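Local atomic coordinates of GH3 beta-N-acetylglucosaminidase (Paenibacillaceae, PDB entry 6K5J), a protein that probably hydrolyses terminal non-reducing N-acetylglucosamine residues from beta-linked substrates, as a member of glycoside hydrolase family 3. Residues Leu138-Ile149 with Lys182-Asp193; Leu198-Leu208 with Ala230-Glu238. All blocks are in the same frame, centred on the assembly; numbering follows the deposited sequence.

Interaction 1: Leu138-Ile149 with Lys182-Asp193. With NAG (2-acetamido-2-deoxy-beta-D-glucopyranose), chain B.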
loop_
_atom_site.group_PDB
_atom_site.type_symbol
_atom_site.label_atom_id
_atom_site.label_comp_id
_atom_site.label_asym_id
_atom_site.label_seq_id
_atom_site.Cartn_x
_atom_site.Cartn_y
_atom_site.Cartn_z
ATOM N N LEU A 138 -7.407 -3.306 4.434
ATOM C CA LEU A 138 -8.100 -4.397 5.100
ATOM C C LEU A 138 -8.557 -5.453 4.105
ATOM O O LEU A 138 -9.445 -6.258 4.417
ATOM C CB LEU A 138 -9.296 -3.868 5.902
ATOM C CG LEU A 138 -8.945 -2.913 7.049
ATOM C CD1 LEU A 138 -10.205 -2.607 7.873
ATOM C CD2 LEU A 138 -7.846 -3.510 7.937
ATOM N N ASP A 139 -7.980 -5.455 2.908
ATOM C CA ASP A 139 -8.300 -6.499 1.946
ATOM C C ASP A 139 -7.765 -7.838 2.438
ATOM O O ASP A 139 -6.711 -7.915 3.078
ATOM C CB ASP A 139 -7.727 -6.150 0.574
ATOM C CG ASP A 139 -8.139 -4.756 0.103
ATOM O OD1 ASP A 139 -9.360 -4.493 -0.012
ATOM O OD2 ASP A 139 -7.246 -3.923 -0.154
ATOM N N ILE A 140 -8.518 -8.899 2.158
ATOM C CA ILE A 140 -8.191 -10.251 2.596
ATOM C C ILE A 140 -7.786 -11.028 1.351
ATOM O O ILE A 140 -8.633 -11.346 0.503
ATOM C CB ILE A 140 -9.371 -10.926 3.318
ATOM C CG1 ILE A 140 -9.787 -10.129 4.557
ATOM C CG2 ILE A 140 -9.009 -12.355 3.733
ATOM C CD1 ILE A 140 -11.240 -10.395 5.007
ATOM N N ASN A 141 -6.491 -11.324 1.222
ATOM C CA ASN A 141 -5.956 -11.922 -0.005
ATOM C C ASN A 141 -6.145 -13.438 0.045
ATOM O O ASN A 141 -5.219 -14.214 0.285
ATOM C CB ASN A 141 -4.491 -11.552 -0.195
ATOM C CG ASN A 141 -4.053 -11.645 -1.642
ATOM O OD1 ASN A 141 -4.170 -10.681 -2.403
ATOM N ND2 ASN A 141 -3.535 -12.807 -2.030
ATOM N N ASN A 142 -7.395 -13.852 -0.162
ATOM C CA ASN A 142 -7.771 -15.261 -0.209
ATOM C C ASN A 142 -7.609 -15.857 -1.603
ATOM O O ASN A 142 -7.884 -17.047 -1.791
ATOM C CB ASN A 142 -9.223 -15.430 0.237
ATOM C CG ASN A 142 -10.174 -14.747 -0.703
ATOM O OD1 ASN A 142 -10.119 -13.534 -0.866
ATOM N ND2 ASN A 142 -11.015 -15.523 -1.377
ATOM N N ASN A 143 -7.206 -15.053 -2.578
ATOM C CA ASN A 143 -6.947 -15.515 -3.941
ATOM C C ASN A 143 -5.470 -15.339 -4.258
ATOM O O ASN A 143 -5.013 -14.193 -4.421
ATOM C CB ASN A 143 -7.796 -14.732 -4.941
ATOM C CG ASN A 143 -7.532 -15.139 -6.377
ATOM O OD1 ASN A 143 -6.819 -16.112 -6.647
ATOM N ND2 ASN A 143 -8.129 -14.412 -7.308
ATOM N N PRO A 144 -4.688 -16.416 -4.389
ATOM C CA PRO A 144 -3.242 -16.239 -4.621
ATOM C C PRO A 144 -2.927 -15.574 -5.949
ATOM O O PRO A 144 -1.849 -14.977 -6.082
ATOM C CB PRO A 144 -2.686 -17.673 -4.547
ATOM C CG PRO A 144 -3.867 -18.567 -4.862
ATOM C CD PRO A 144 -5.092 -17.835 -4.356
ATOM N N GLY A 145 -3.848 -15.624 -6.915
ATOM C CA GLY A 145 -3.730 -14.932 -8.187
ATOM C C GLY A 145 -3.999 -13.442 -8.162
ATOM O O GLY A 145 -3.837 -12.792 -9.197
ATOM N N ASN A 146 -4.393 -12.872 -7.026
ATOM C CA ASN A 146 -4.754 -11.456 -6.984
ATOM C C ASN A 146 -3.591 -10.598 -7.487
ATOM O O ASN A 146 -2.501 -10.628 -6.893
ATOM C CB ASN A 146 -5.146 -11.039 -5.569
ATOM C CG ASN A 146 -5.755 -9.637 -5.524
ATOM O OD1 ASN A 146 -5.249 -8.700 -6.145
ATOM N ND2 ASN A 146 -6.853 -9.498 -4.794
ATOM N N PRO A 147 -3.763 -9.850 -8.580
ATOM C CA PRO A 147 -2.632 -9.128 -9.174
ATOM C C PRO A 147 -2.380 -7.745 -8.598
ATOM O O PRO A 147 -1.396 -7.111 -8.995
ATOM C CB PRO A 147 -3.051 -9.009 -10.643
ATOM C CG PRO A 147 -4.546 -8.805 -10.553
ATOM C CD PRO A 147 -4.989 -9.719 -9.398
ATOM N N VAL A 148 -3.226 -7.251 -7.700
ATOM C CA VAL A 148 -3.081 -5.888 -7.207
ATOM C C VAL A 148 -2.927 -5.808 -5.690
ATOM O O VAL A 148 -2.325 -4.838 -5.194
ATOM C CB VAL A 148 -4.259 -5.004 -7.683
ATOM C CG1 VAL A 148 -5.571 -5.517 -7.148
ATOM C CG2 VAL A 148 -4.045 -3.528 -7.300
ATOM N N ILE A 149 -3.397 -6.795 -4.928
ATOM C CA ILE A 149 -3.258 -6.758 -3.473
ATOM C C ILE A 149 -1.999 -7.527 -3.066
ATOM O O ILE A 149 -0.953 -6.918 -2.820
ATOM C CB ILE A 149 -4.532 -7.294 -2.790
ATOM C CG1 ILE A 149 -5.758 -6.513 -3.281
ATOM C CG2 ILE A 149 -4.419 -7.223 -1.242
ATOM C CD1 ILE A 149 -5.685 -4.970 -3.068
ATOM N N LYS A 182 -9.026 0.409 3.445
ATOM C CA LYS A 182 -9.302 0.242 2.021
ATOM C C LYS A 182 -9.150 -1.238 1.673
ATOM O O LYS A 182 -8.498 -1.987 2.401
ATOM C CB LYS A 182 -8.368 1.144 1.186
ATOM C CG LYS A 182 -6.865 0.765 1.245
ATOM C CD LYS A 182 -6.007 1.828 0.512
ATOM C CE LYS A 182 -4.543 1.372 0.334
ATOM N NZ LYS A 182 -3.703 2.481 -0.267
ATOM N N HIS A 183 -9.775 -1.689 0.580
ATOM C CA HIS A 183 -10.627 -0.956 -0.348
ATOM C C HIS A 183 -12.049 -1.520 -0.223
ATOM O O HIS A 183 -12.321 -2.638 -0.682
ATOM C CB HIS A 183 -10.133 -1.118 -1.796
ATOM C CG HIS A 183 -8.693 -0.738 -2.012
ATOM N ND1 HIS A 183 -7.641 -1.569 -1.683
ATOM C CD2 HIS A 183 -8.138 0.378 -2.543
ATOM C CE1 HIS A 183 -6.500 -0.983 -2.005
ATOM N NE2 HIS A 183 -6.773 0.202 -2.526
ATOM N N PHE A 184 -12.945 -0.745 0.380
ATOM C CA PHE A 184 -14.249 -1.264 0.786
ATOM C C PHE A 184 -15.125 -1.561 -0.435
ATOM O O PHE A 184 -15.184 -0.755 -1.365
ATOM C CB PHE A 184 -14.942 -0.246 1.703
ATOM C CG PHE A 184 -16.290 -0.693 2.205
ATOM C CD1 PHE A 184 -17.444 -0.402 1.489
ATOM C CD2 PHE A 184 -16.404 -1.391 3.397
ATOM C CE1 PHE A 184 -18.694 -0.820 1.944
ATOM C CE2 PHE A 184 -17.649 -1.806 3.874
ATOM C CZ PHE A 184 -18.796 -1.525 3.143
ATOM N N PRO A 185 -15.882 -2.679 -0.430
ATOM C CA PRO A 185 -16.028 -3.646 0.668
ATOM C C PRO A 185 -15.035 -4.813 0.656
ATOM O O PRO A 185 -15.273 -5.798 1.346
ATOM C CB PRO A 185 -17.459 -4.174 0.472
ATOM C CG PRO A 185 -17.661 -4.120 -1.015
ATOM C CD PRO A 185 -16.900 -2.881 -1.477
ATOM N N GLY A 186 -13.946 -4.717 -0.106
ATOM C CA GLY A 186 -12.941 -5.763 -0.040
ATOM C C GLY A 186 -12.454 -6.204 -1.404
ATOM O O GLY A 186 -13.209 -6.798 -2.172
ATOM N N HIS A 187 -11.183 -5.935 -1.694
ATOM C CA HIS A 187 -10.556 -6.171 -2.988
ATOM C C HIS A 187 -9.733 -7.458 -3.021
ATOM O O HIS A 187 -9.109 -7.748 -4.044
ATOM C CB HIS A 187 -9.661 -4.961 -3.335
ATOM C CG HIS A 187 -9.524 -4.667 -4.803
ATOM N ND1 HIS A 187 -9.188 -5.627 -5.740
ATOM C CD2 HIS A 187 -9.615 -3.495 -5.485
ATOM C CE1 HIS A 187 -9.112 -5.067 -6.936
ATOM N NE2 HIS A 187 -9.369 -3.776 -6.812
ATOM N N GLY A 188 -9.728 -8.246 -1.940
ATOM C CA GLY A 188 -8.775 -9.343 -1.815
ATOM C C GLY A 188 -9.053 -10.545 -2.701
ATOM O O GLY A 188 -8.129 -11.317 -2.992
ATOM N N ASP A 189 -10.297 -10.727 -3.137
ATOM C CA ASP A 189 -10.683 -11.900 -3.919
ATOM C C ASP A 189 -10.458 -11.719 -5.417
ATOM O O ASP A 189 -10.453 -12.716 -6.149
ATOM C CB ASP A 189 -12.168 -12.232 -3.628
ATOM C CG ASP A 189 -12.662 -13.501 -4.331
ATOM O OD1 ASP A 189 -12.394 -14.604 -3.827
ATOM O OD2 ASP A 189 -13.353 -13.387 -5.370
ATOM N N THR A 190 -10.206 -10.494 -5.883
ATOM C CA THR A 190 -10.247 -10.204 -7.314
ATOM C C THR A 190 -9.101 -10.879 -8.049
ATOM O O THR A 190 -7.945 -10.807 -7.621
ATOM C CB THR A 190 -10.183 -8.694 -7.575
ATOM O OG1 THR A 190 -8.979 -8.150 -7.009
ATOM C CG2 THR A 190 -11.408 -7.984 -7.002
ATOM N N GLY A 191 -9.420 -11.520 -9.173
ATOM C CA GLY A 191 -8.394 -11.931 -10.110
ATOM C C GLY A 191 -7.989 -10.870 -11.103
ATOM O O GLY A 191 -7.063 -11.079 -11.893
ATOM N N GLU A 192 -8.658 -9.721 -11.087
ATOM C CA GLU A 192 -8.359 -8.627 -11.994
ATOM C C GLU A 192 -8.032 -7.366 -11.208
ATOM O O GLU A 192 -8.425 -7.208 -10.052
ATOM C CB GLU A 192 -9.528 -8.365 -12.940
ATOM C CG GLU A 192 -9.761 -9.497 -13.925
ATOM C CD GLU A 192 -10.736 -9.096 -15.000
ATOM O OE1 GLU A 192 -11.954 -9.146 -14.729
ATOM O OE2 GLU A 192 -10.279 -8.709 -16.099
ATOM N N ASP A 193 -7.309 -6.467 -11.867
ATOM C CA ASP A 193 -6.761 -5.265 -11.251
ATOM C C ASP A 193 -7.630 -4.083 -11.659
ATOM O O ASP A 193 -7.806 -3.824 -12.855
ATOM C CB ASP A 193 -5.306 -5.072 -11.693
ATOM C CG ASP A 193 -4.643 -3.858 -11.068
ATOM O OD1 ASP A 193 -5.337 -3.019 -10.450
ATOM O OD2 ASP A 193 -3.406 -3.734 -11.217
HETATM C C1 NAG B . -5.193 3.508 -6.351
HETATM C C2 NAG B . -4.963 2.394 -5.298
HETATM C C3 NAG B . -5.150 2.929 -3.867
HETATM C C4 NAG B . -4.386 4.229 -3.654
HETATM C C5 NAG B . -4.795 5.227 -4.724
HETATM C C6 NAG B . -4.095 6.564 -4.614
HETATM C C7 NAG B . -5.508 0.003 -5.591
HETATM C C8 NAG B . -6.614 -0.989 -5.832
HETATM N N2 NAG B . -5.878 1.287 -5.543
HETATM O O1 NAG B . -4.727 3.045 -7.574
HETATM O O3 NAG B . -4.708 1.958 -2.923
HETATM O O4 NAG B . -4.671 4.763 -2.366
HETATM O O5 NAG B . -4.448 4.680 -5.999
HETATM O O6 NAG B . -2.718 6.459 -4.951
HETATM O O7 NAG B . -4.342 -0.347 -5.425
HETATM O O HOH W 1 -10.976 -8.555 0.674
#
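Asp139 reaches across to both histidines of 182-193. With CG opposite the carbonyl carbon (chi1 -53°), its CB rests 3.8 Å from Gly188 N and CG comes close to His183 N. OD1 takes two backbone donors from opposite faces of its plane: His183 N, 2.9 Å away in an almost straight bond, and His187 N, which comes from well above the plane. OD2 offers its syn lone pair to His183 ND1 at 2.8 Å; carboxylate and imidazole lie only 7° apart, and Ser137 also bonds this oxygen. His183 NE2 meets O3 of the bound sugar at 2.7 Å, a hydroxyl that Lys182 NZ also donates to, while the ammonium bonds Phe134 O and pairs with Glu85; the acetamide methyl C8 lies over one face of the His183 ring.

The Asn146 amide closes the loop. In its own plane ND2 gives hydrogen bonds to Gly188 O and His187 O, meeting the first from above its carbonyl plane and the second on a lone pair, and OD1 accepts from Val148 N (an Asx turn) and from Ile149 N (an Asx motif). With an alanine here, the His187 and Gly188 carbonyls are likely to lose this donor and the 146-149 bend its clasp. Gly188 CA lies 3.1 Å from Ile140 O, where a side chain would collide, and a water joins Ile140 N to Gly188 N. Asn142 ND2 reaches the anti lone pair of Asp189 OD1, while OD2 is bonded by His203.

Residues 182-188 spell the Lys-His-Phe-Pro-Gly-His-Gly signature of family 3 N-acetylglucosaminidases. Asp139 is a second-shell residue here: its bond to ND1 probably fixes the rotation of the His183 ring and so helps to aim NE2 at the sugar.

Interaction 2: Leu198-Leu208 with Ala230-Glu238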
loop_
_atom_site.group_PDB
_atom_site.type_symbol
_atom_site.label_atom_id
_atom_site.label_comp_id
_atom_site.label_asym_id
_atom_site.label_seq_id
_atom_site.Cartn_x
_atom_site.Cartn_y
_atom_site.Cartn_z
ATOM N N LEU A 198 -12.444 -3.579 -14.890
ATOM C CA LEU A 198 -13.525 -3.490 -13.911
ATOM C C LEU A 198 -13.749 -4.874 -13.311
ATOM O O LEU A 198 -14.494 -5.690 -13.874
ATOM C CB LEU A 198 -14.802 -2.968 -14.571
ATOM C CG LEU A 198 -16.026 -2.714 -13.693
ATOM C CD1 LEU A 198 -15.707 -1.724 -12.569
ATOM C CD2 LEU A 198 -17.165 -2.182 -14.561
ATOM N N PRO A 199 -13.119 -5.193 -12.184
ATOM C CA PRO A 199 -13.212 -6.549 -11.640
ATOM C C PRO A 199 -14.570 -6.799 -11.002
ATOM O O PRO A 199 -15.303 -5.876 -10.638
ATOM C CB PRO A 199 -12.095 -6.593 -10.585
ATOM C CG PRO A 199 -11.275 -5.313 -10.799
ATOM C CD PRO A 199 -12.258 -4.331 -11.359
ATOM N N THR A 200 -14.890 -8.085 -10.866
ATOM C CA THR A 200 -16.108 -8.544 -10.213
ATOM C C THR A 200 -15.745 -9.486 -9.076
ATOM O O THR A 200 -14.877 -10.351 -9.236
ATOM C CB THR A 200 -17.034 -9.271 -11.197
ATOM O OG1 THR A 200 -17.406 -8.382 -12.252
ATOM C CG2 THR A 200 -18.302 -9.780 -10.480
ATOM N N VAL A 201 -16.395 -9.298 -7.932
ATOM C CA VAL A 201 -16.412 -10.272 -6.842
ATOM C C VAL A 201 -17.832 -10.825 -6.821
ATOM O O VAL A 201 -18.748 -10.142 -6.345
ATOM C CB VAL A 201 -16.021 -9.631 -5.504
ATOM C CG1 VAL A 201 -16.132 -10.643 -4.362
ATOM C CG2 VAL A 201 -14.594 -9.081 -5.588
ATOM N N PRO A 202 -18.073 -12.024 -7.352
ATOM C CA PRO A 202 -19.448 -12.473 -7.608
ATOM C C PRO A 202 -20.151 -13.144 -6.437
ATOM O O PRO A 202 -21.319 -13.523 -6.577
ATOM C CB PRO A 202 -19.248 -13.474 -8.754
ATOM C CG PRO A 202 -17.907 -14.087 -8.471
ATOM C CD PRO A 202 -17.066 -12.992 -7.828
ATOM N N HIS A 203 -19.499 -13.272 -5.291
ATOM C CA HIS A 203 -19.966 -14.168 -4.247
ATOM C C HIS A 203 -21.240 -13.664 -3.581
ATOM O O HIS A 203 -21.556 -12.473 -3.595
ATOM C CB HIS A 203 -18.873 -14.356 -3.206
ATOM C CG HIS A 203 -17.567 -14.764 -3.803
ATOM N ND1 HIS A 203 -17.394 -15.974 -4.438
ATOM C CD2 HIS A 203 -16.387 -14.110 -3.904
ATOM C CE1 HIS A 203 -16.155 -16.056 -4.892
ATOM N NE2 HIS A 203 -15.522 -14.940 -4.576
ATOM N N ALA A 204 -21.953 -14.608 -2.965
ATOM C CA ALA A 204 -23.191 -14.323 -2.265
ATOM C C ALA A 204 -22.929 -13.509 -1.004
ATOM O O ALA A 204 -21.823 -13.476 -0.457
ATOM C CB ALA A 204 -23.912 -15.623 -1.897
ATOM N N ARG A 205 -23.995 -12.872 -0.529
ATOM C CA ARG A 205 -23.901 -12.002 0.633
ATOM C C ARG A 205 -23.353 -12.739 1.855
ATOM O O ARG A 205 -22.593 -12.160 2.638
ATOM C CB ARG A 205 -25.281 -11.407 0.902
ATOM C CG ARG A 205 -25.329 -10.340 1.921
ATOM C CD ARG A 205 -24.411 -9.169 1.599
ATOM N NE ARG A 205 -24.282 -8.413 2.832
ATOM C CZ ARG A 205 -25.049 -7.380 3.152
ATOM N NH1 ARG A 205 -25.970 -6.940 2.299
ATOM N NH2 ARG A 205 -24.878 -6.784 4.318
ATOM N N GLU A 206 -23.716 -14.017 2.043
ATOM C CA GLU A 206 -23.196 -14.747 3.199
ATOM C C GLU A 206 -21.674 -14.770 3.194
ATOM O O GLU A 206 -21.037 -14.713 4.250
ATOM C CB GLU A 206 -23.740 -16.181 3.247
ATOM C CG GLU A 206 -23.315 -17.119 2.110
ATOM C CD GLU A 206 -21.924 -17.761 2.297
ATOM O OE1 GLU A 206 -21.287 -18.096 1.267
ATOM O OE2 GLU A 206 -21.458 -17.917 3.455
ATOM N N ARG A 207 -21.072 -14.867 2.013
ATOM C CA ARG A 207 -19.622 -14.914 1.960
ATOM C C ARG A 207 -19.032 -13.537 2.244
ATOM O O ARG A 207 -18.060 -13.420 2.999
ATOM C CB ARG A 207 -19.187 -15.472 0.604
ATOM C CG ARG A 207 -17.937 -14.865 0.040
ATOM C CD ARG A 207 -16.668 -15.264 0.774
ATOM N NE ARG A 207 -15.602 -14.512 0.133
ATOM C CZ ARG A 207 -14.904 -14.960 -0.902
ATOM N NH1 ARG A 207 -15.113 -16.190 -1.365
ATOM N NH2 ARG A 207 -13.979 -14.189 -1.450
ATOM N N LEU A 208 -19.640 -12.477 1.688
ATOM C CA LEU A 208 -19.162 -11.127 1.969
ATOM C C LEU A 208 -19.276 -10.804 3.455
ATOM O O LEU A 208 -18.393 -10.153 4.022
ATOM C CB LEU A 208 -19.937 -10.098 1.134
ATOM C CG LEU A 208 -19.876 -10.248 -0.392
ATOM C CD1 LEU A 208 -20.701 -9.168 -1.097
ATOM C CD2 LEU A 208 -18.419 -10.229 -0.885
ATOM N N ALA A 230 -13.594 0.518 -3.275
ATOM C CA ALA A 230 -12.989 -0.263 -4.349
ATOM C C ALA A 230 -13.765 -0.079 -5.650
ATOM O O ALA A 230 -15.002 -0.095 -5.649
ATOM C CB ALA A 230 -12.970 -1.750 -3.991
ATOM N N HIS A 231 -13.036 0.071 -6.763
ATOM C CA HIS A 231 -13.641 0.139 -8.097
ATOM C C HIS A 231 -13.962 -1.271 -8.603
ATOM O O HIS A 231 -13.463 -1.717 -9.637
ATOM C CB HIS A 231 -12.718 0.830 -9.092
ATOM C CG HIS A 231 -12.319 2.234 -8.733
ATOM N ND1 HIS A 231 -13.144 3.115 -8.060
ATOM C CD2 HIS A 231 -11.176 2.912 -8.992
ATOM C CE1 HIS A 231 -12.520 4.271 -7.913
ATOM N NE2 HIS A 231 -11.326 4.177 -8.475
ATOM N N VAL A 232 -14.805 -1.979 -7.853
ATOM C CA VAL A 232 -15.063 -3.399 -8.080
ATOM C C VAL A 232 -16.568 -3.642 -8.019
ATOM O O VAL A 232 -17.267 -3.046 -7.194
ATOM C CB VAL A 232 -14.298 -4.261 -7.043
ATOM C CG1 VAL A 232 -14.710 -5.740 -7.108
ATOM C CG2 VAL A 232 -12.779 -4.094 -7.235
ATOM N N LEU A 233 -17.073 -4.491 -8.917
ATOM C CA LEU A 233 -18.485 -4.862 -8.917
ATOM C C LEU A 233 -18.766 -5.941 -7.879
ATOM O O LEU A 233 -18.034 -6.930 -7.781
ATOM C CB LEU A 233 -18.903 -5.384 -10.291
ATOM C CG LEU A 233 -18.621 -4.447 -11.461
ATOM C CD1 LEU A 233 -18.718 -5.209 -12.775
ATOM C CD2 LEU A 233 -19.621 -3.305 -11.414
ATOM N N PHE A 234 -19.851 -5.754 -7.122
ATOM C CA PHE A 234 -20.335 -6.729 -6.142
ATOM C C PHE A 234 -21.808 -6.999 -6.437
ATOM O O PHE A 234 -22.696 -6.398 -5.820
ATOM C CB PHE A 234 -20.141 -6.226 -4.706
ATOM C CG PHE A 234 -18.690 -6.067 -4.303
ATOM C CD1 PHE A 234 -17.991 -4.914 -4.637
ATOM C CD2 PHE A 234 -18.035 -7.070 -3.608
ATOM C CE1 PHE A 234 -16.655 -4.764 -4.285
ATOM C CE2 PHE A 234 -16.703 -6.935 -3.254
ATOM C CZ PHE A 234 -16.010 -5.777 -3.589
ATOM N N PRO A 235 -22.102 -7.901 -7.377
ATOM C CA PRO A 235 -23.508 -8.144 -7.756
ATOM C C PRO A 235 -24.411 -8.590 -6.615
ATOM O O PRO A 235 -25.628 -8.408 -6.722
ATOM C CB PRO A 235 -23.406 -9.234 -8.834
ATOM C CG PRO A 235 -22.000 -9.779 -8.724
ATOM C CD PRO A 235 -21.162 -8.647 -8.230
ATOM N N ALA A 236 -23.880 -9.182 -5.539
ATOM C CA ALA A 236 -24.745 -9.543 -4.417
ATOM C C ALA A 236 -25.271 -8.319 -3.680
ATOM O O ALA A 236 -26.271 -8.423 -2.960
ATOM C CB ALA A 236 -24.009 -10.451 -3.427
ATOM N N VAL A 237 -24.608 -7.175 -3.834
ATOM C CA VAL A 237 -25.019 -5.932 -3.203
ATOM C C VAL A 237 -25.635 -4.972 -4.209
ATOM O O VAL A 237 -26.655 -4.341 -3.923
ATOM C CB VAL A 237 -23.831 -5.266 -2.470
ATOM C CG1 VAL A 237 -24.307 -4.031 -1.700
ATOM C CG2 VAL A 237 -23.170 -6.249 -1.530
ATOM N N GLU A 238 -25.034 -4.857 -5.388
ATOM C CA GLU A 238 -25.438 -3.883 -6.399
ATOM C C GLU A 238 -25.825 -4.614 -7.676
ATOM O O GLU A 238 -24.945 -5.169 -8.363
ATOM C CB GLU A 238 -24.310 -2.890 -6.668
ATOM C CG GLU A 238 -24.565 -1.925 -7.812
ATOM C CD GLU A 238 -25.862 -1.144 -7.636
ATOM O OE1 GLU A 238 -26.813 -1.392 -8.410
ATOM O OE2 GLU A 238 -25.931 -0.286 -6.725
HETATM O O HOH W 2 -21.114 -10.074 -4.969
HETATM O O HOH W 3 -26.919 -7.700 -0.338
#
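Leu233 lays its branched end against Leu198 and Thr200, with CD1 3.8 Å from Leu198 CG and 3.5 Å from Thr200 OG1; the two leucines cross at about a right angle. On the other side of the bridge, Val201 fits between Val232 and Phe234. Its CG2 meets Val232 CG1 at 3.7 Å, and its CB nestles 3.6 Å from Phe234 CE2, the two side chains lying side by side and pointing the same way. Val201 keeps CG1 trans to its own nitrogen (chi1 176°), which leaves CG2 to face Val232.

Backbones hold this fit in a single parallel bridge: Leu233 N donates to Pro199 O at 2.8 Å, and Val201 N to Leu233 O in a nearly straight bond. The pairing joins two loops of the TIM-barrel-type domain, one leading into helix 205-210 and the other following strand 226-229. Pro199 CD presses on His231 O, a buried carbonyl with no polar partner in the model.

Farther on, the Pro235 ring bears on Val201 O and Pro202 CA, and a water bridges the backbones, donating to Val201 O and His203 O and accepting from Ala236 N. Ala236 CB is a small bump 3.2 Å from His203 O. Leu208 then forks: CD2 approaches the edge of the Phe234 ring, and CD1 touches Val237 CG2 at 3.8 Å.

In the fold
The centres of interactions 1 and 2 lie 11 Å apart, on loops that follow neighbouring barrel strands. Phe184 O and Ala230 N, 2.8 Å apart, probably continue the pairing of strands 178-184 and 226-229 between them. A second tie is Asp189 OD2, 2.8 Å from His203 NE2 and probably hydrogen-bonded to it; the other oxygen pairs with Arg207, so one carboxylate links the turn of interaction 1 to the helix start of interaction 2. Gly186 O also packs on Phe234 CZ. Interaction 1 touches the sugar directly, alongside Asp83, Arg152 and Asp268; in interaction 2 the His231 side chain is about 7 Å from the bound NAG and is hydrogen-bonded to the 3-sulfinoalanine at position 269.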